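Elongation factor G (Thermus thermophilus, PDB 2DY1) binds GTP and magnesium and probably acts as a GTPase in the elongation stage of protein synthesis. Local coordinates at residues T435-L440 with E446-V451. Sequence-based numbering, arbitrary orientation.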
ATOM      1  N   THR A 435     -12.578  -3.189   4.895  1.00 10.99           N
ATOM      2  CA  THR A 435     -12.030  -3.254   6.247  1.00  9.72           C
ATOM      3  C   THR A 435     -12.035  -1.891   6.921  1.00 12.24           C
ATOM      4  O   THR A 435     -12.107  -1.821   8.144  1.00 12.15           O
ATOM      5  CB  THR A 435     -10.585  -3.860   6.294  1.00  9.01           C
ATOM      6  OG1 THR A 435      -9.650  -3.034   5.582  1.00 11.95           O
ATOM      7  CG2 THR A 435     -10.606  -5.279   5.719  1.00 11.23           C
ATOM      8  N   ALA A 436     -11.982  -0.817   6.136  1.00  9.76           N
ATOM      9  CA  ALA A 436     -12.015   0.535   6.726  1.00 11.41           C
ATOM     10  C   ALA A 436     -13.439   0.824   7.222  1.00 11.26           C
ATOM     11  O   ALA A 436     -13.630   1.410   8.286  1.00 11.80           O
ATOM     12  CB  ALA A 436     -11.600   1.587   5.691  1.00 10.94           C
ATOM     13  N   LYS A 437     -14.430   0.433   6.432  1.00  9.46           N
ATOM     14  CA  LYS A 437     -15.821   0.640   6.834  1.00 11.14           C
ATOM     15  C   LYS A 437     -16.076  -0.112   8.134  1.00 12.89           C
ATOM     16  O   LYS A 437     -16.730   0.393   9.053  1.00 11.79           O
ATOM     17  CB  LYS A 437     -16.755   0.124   5.735  1.00  8.08           C
ATOM     18  CG  LYS A 437     -18.229   0.209   6.096  1.00 13.28           C
ATOM     19  CD  LYS A 437     -19.101  -0.188   4.908  1.00 16.76           C
ATOM     20  CE  LYS A 437     -20.579  -0.088   5.318  1.00 18.37           C
ATOM     21  NZ  LYS A 437     -21.453  -0.705   4.280  1.00 25.76           N
ATOM     22  N   GLU A 438     -15.582  -1.343   8.193  1.00 10.82           N
ATOM     23  CA  GLU A 438     -15.729  -2.171   9.382  1.00 10.67           C
ATOM     24  C   GLU A 438     -15.010  -1.565  10.570  1.00 12.73           C
ATOM     25  O   GLU A 438     -15.509  -1.627  11.687  1.00 12.13           O
ATOM     26  CB  GLU A 438     -15.180  -3.584   9.112  1.00 11.42           C
ATOM     27  CG  GLU A 438     -16.032  -4.332   8.092  1.00 12.90           C
ATOM     28  CD  GLU A 438     -15.339  -5.556   7.506  1.00 14.81           C
ATOM     29  OE1 GLU A 438     -14.450  -6.135   8.164  1.00 16.57           O
ATOM     30  OE2 GLU A 438     -15.713  -5.959   6.381  1.00 18.55           O
ATOM     31  N   ARG A 439     -13.825  -0.991  10.333  1.00 10.30           N
ATOM     32  CA  ARG A 439     -13.091  -0.419  11.439  1.00  8.81           C
ATOM     33  C   ARG A 439     -13.826   0.789  12.026  1.00  9.95           C
ATOM     34  O   ARG A 439     -13.840   0.949  13.248  1.00  9.97           O
ATOM     35  CB  ARG A 439     -11.655  -0.058  10.999  1.00 10.58           C
ATOM     36  CG  ARG A 439     -10.749   0.251  12.181  1.00  9.09           C
ATOM     37  CD  ARG A 439     -10.657  -0.933  13.120  1.00 11.15           C
ATOM     38  NE  ARG A 439      -9.479  -0.854  13.994  1.00 11.49           N
ATOM     39  CZ  ARG A 439      -9.274  -1.681  15.010  1.00 13.43           C
ATOM     40  NH1 ARG A 439     -10.169  -2.638  15.287  1.00 13.27           N
ATOM     41  NH2 ARG A 439      -8.164  -1.585  15.742  1.00 13.13           N
ATOM     42  N   LEU A 440     -14.426   1.617  11.169  1.00 11.77           N
ATOM     43  CA  LEU A 440     -15.196   2.771  11.631  1.00 10.73           C
ATOM     44  C   LEU A 440     -16.349   2.229  12.500  1.00 13.49           C
ATOM     45  O   LEU A 440     -16.688   2.811  13.537  1.00 11.62           O
ATOM     46  CB  LEU A 440     -15.717   3.562  10.426  1.00 10.50           C
ATOM     47  CG  LEU A 440     -14.589   4.306   9.693  1.00 12.31           C
ATOM     48  CD1 LEU A 440     -15.056   4.886   8.366  1.00 12.35           C
ATOM     49  CD2 LEU A 440     -14.088   5.439  10.612  1.00 13.08           C
ATOM     50  N   GLU A 446     -21.387   4.253  11.987  1.00 11.07           N
ATOM     51  CA  GLU A 446     -21.877   3.595  10.782  1.00  9.35           C
ATOM     52  C   GLU A 446     -21.728   4.550   9.602  1.00 12.77           C
ATOM     53  O   GLU A 446     -22.283   5.654   9.606  1.00 14.95           O
ATOM     54  CB  GLU A 446     -23.363   3.217  10.919  1.00 10.42           C
ATOM     55  CG  GLU A 446     -23.637   2.093  11.898  1.00 10.88           C
ATOM     56  CD  GLU A 446     -25.127   1.851  12.057  1.00 13.54           C
ATOM     57  OE1 GLU A 446     -25.759   2.553  12.872  1.00 14.93           O
ATOM     58  OE2 GLU A 446     -25.645   0.978  11.343  1.00 13.44           O
ATOM     59  N   VAL A 447     -20.975   4.136   8.586  1.00 10.49           N
ATOM     60  CA  VAL A 447     -20.802   4.971   7.403  1.00 11.37           C
ATOM     61  C   VAL A 447     -21.171   4.164   6.176  1.00 17.11           C
ATOM     62  O   VAL A 447     -21.145   2.934   6.202  1.00 21.62           O
ATOM     63  CB  VAL A 447     -19.339   5.459   7.240  1.00 16.62           C
ATOM     64  CG1 VAL A 447     -18.867   6.101   8.533  1.00 16.99           C
ATOM     65  CG2 VAL A 447     -18.441   4.299   6.834  1.00 18.33           C
ATOM     66  N   GLU A 448     -21.554   4.855   5.110  1.00 13.79           N
ATOM     67  CA  GLU A 448     -21.897   4.168   3.872  1.00 15.26           C
ATOM     68  C   GLU A 448     -21.036   4.745   2.764  1.00 13.54           C
ATOM     69  O   GLU A 448     -20.718   5.932   2.788  1.00 16.59           O
ATOM     70  CB  GLU A 448     -23.368   4.409   3.504  1.00 20.69           C
ATOM     71  CG  GLU A 448     -24.351   4.255   4.666  1.00 25.34           C
ATOM     72  CD  GLU A 448     -24.154   2.959   5.397  1.00 29.27           C
ATOM     73  OE1 GLU A 448     -23.889   1.938   4.727  1.00 30.01           O
ATOM     74  OE2 GLU A 448     -24.263   2.957   6.641  1.00 26.21           O
ATOM     75  N   PHE A 449     -20.684   3.903   1.795  1.00 16.13           N
ATOM     76  CA  PHE A 449     -19.904   4.325   0.633  1.00 14.04           C
ATOM     77  C   PHE A 449     -20.809   4.435  -0.594  1.00 18.44           C
ATOM     78  O   PHE A 449     -21.749   3.652  -0.752  1.00 18.35           O
ATOM     79  CB  PHE A 449     -18.832   3.285   0.275  1.00 14.13           C
ATOM     80  CG  PHE A 449     -17.827   3.024   1.354  1.00 14.20           C
ATOM     81  CD1 PHE A 449     -17.536   3.973   2.317  1.00 15.50           C
ATOM     82  CD2 PHE A 449     -17.095   1.836   1.340  1.00 20.82           C
ATOM     83  CE1 PHE A 449     -16.526   3.753   3.247  1.00 20.70           C
ATOM     84  CE2 PHE A 449     -16.081   1.612   2.267  1.00 17.02           C
ATOM     85  CZ  PHE A 449     -15.795   2.568   3.218  1.00 19.45           C
ATOM     86  N   SER A 450     -20.524   5.402  -1.462  1.00 16.99           N
ATOM     87  CA  SER A 450     -21.245   5.518  -2.725  1.00 17.50           C
ATOM     88  C   SER A 450     -20.217   5.765  -3.835  1.00 17.45           C
ATOM     89  O   SER A 450     -19.054   6.086  -3.567  1.00 16.27           O
ATOM     90  CB  SER A 450     -22.262   6.661  -2.688  1.00 22.48           C
ATOM     91  OG  SER A 450     -21.628   7.920  -2.599  1.00 21.73           O
ATOM     92  N   VAL A 451     -20.625   5.584  -5.087  1.00 17.84           N
ATOM     93  CA  VAL A 451     -19.726   5.839  -6.195  1.00 20.22           C
ATOM     94  C   VAL A 451     -19.598   7.360  -6.260  1.00 20.31           C
ATOM     95  O   VAL A 451     -20.605   8.077  -6.240  1.00 22.30           O
ATOM     96  CB  VAL A 451     -20.319   5.339  -7.528  1.00 22.16           C
ATOM     97  CG1 VAL A 451     -19.386   5.686  -8.676  1.00 24.78           C
ATOM     98  CG2 VAL A 451     -20.548   3.825  -7.466  1.00 23.83           C
TER
HETATM   99  O   HOH W   1     -19.044   1.865   9.475  1.00 12.28           O
HETATM  100  O   HOH W   2     -21.307   1.102   2.085  1.00 17.05           O
HETATM  101  O   HOH W   3     -23.789  -0.890   5.774  1.00 26.32           O
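In domain III of elongation factor G, a helix packs against the edge strand that follows it in a four-stranded antiparallel sheet, and Lys-437 and Leu-440 of helix 430-442 meet Val-447, Glu-448 and Phe-449 of strand 447-450. The two segments run nearly antiparallel, at 157°, with axes 9.0 Å apart. No direct hydrogen bond joins them. With CG trans to the backbone N (chi1 176°), the Lys-437 chain stays extended to NZ and runs past the Phe-449 ring and Val-447 O toward Glu-448. Its CB lies 3.6 Å from Phe-449 CZ, and CD sits over one face of that ring. Farther out, Lys-437 CE lies against Val-447 O at 3.2 Å, a close carbon-to-oxygen approach and not a hydrogen bond. The ammonium ends in a long salt bridge, 3.6 Å from NZ to Glu-448 OE1; the glutamate chain bends at chi2 (-51°) to bring its carboxylate back toward the helix. One water joins NZ to OE1, and a second joins NZ to Phe-449 N. A third links Lys-437 O to Val-447 N. On the buried side, Leu-440 CD1 packs 3.8 Å from Val-447 CG2, the two side chains crossing at about a right angle, and helix 392-408 touches both. With an alanine at Lys-437, CB would still reach the ring, but Glu-448 would probably lose its long ionic partner and the ring face the cover of CD. The contact thus pairs an apolar inner side with a hydrated ionic outer side, where, apart from the long salt bridge, the polar links run through water.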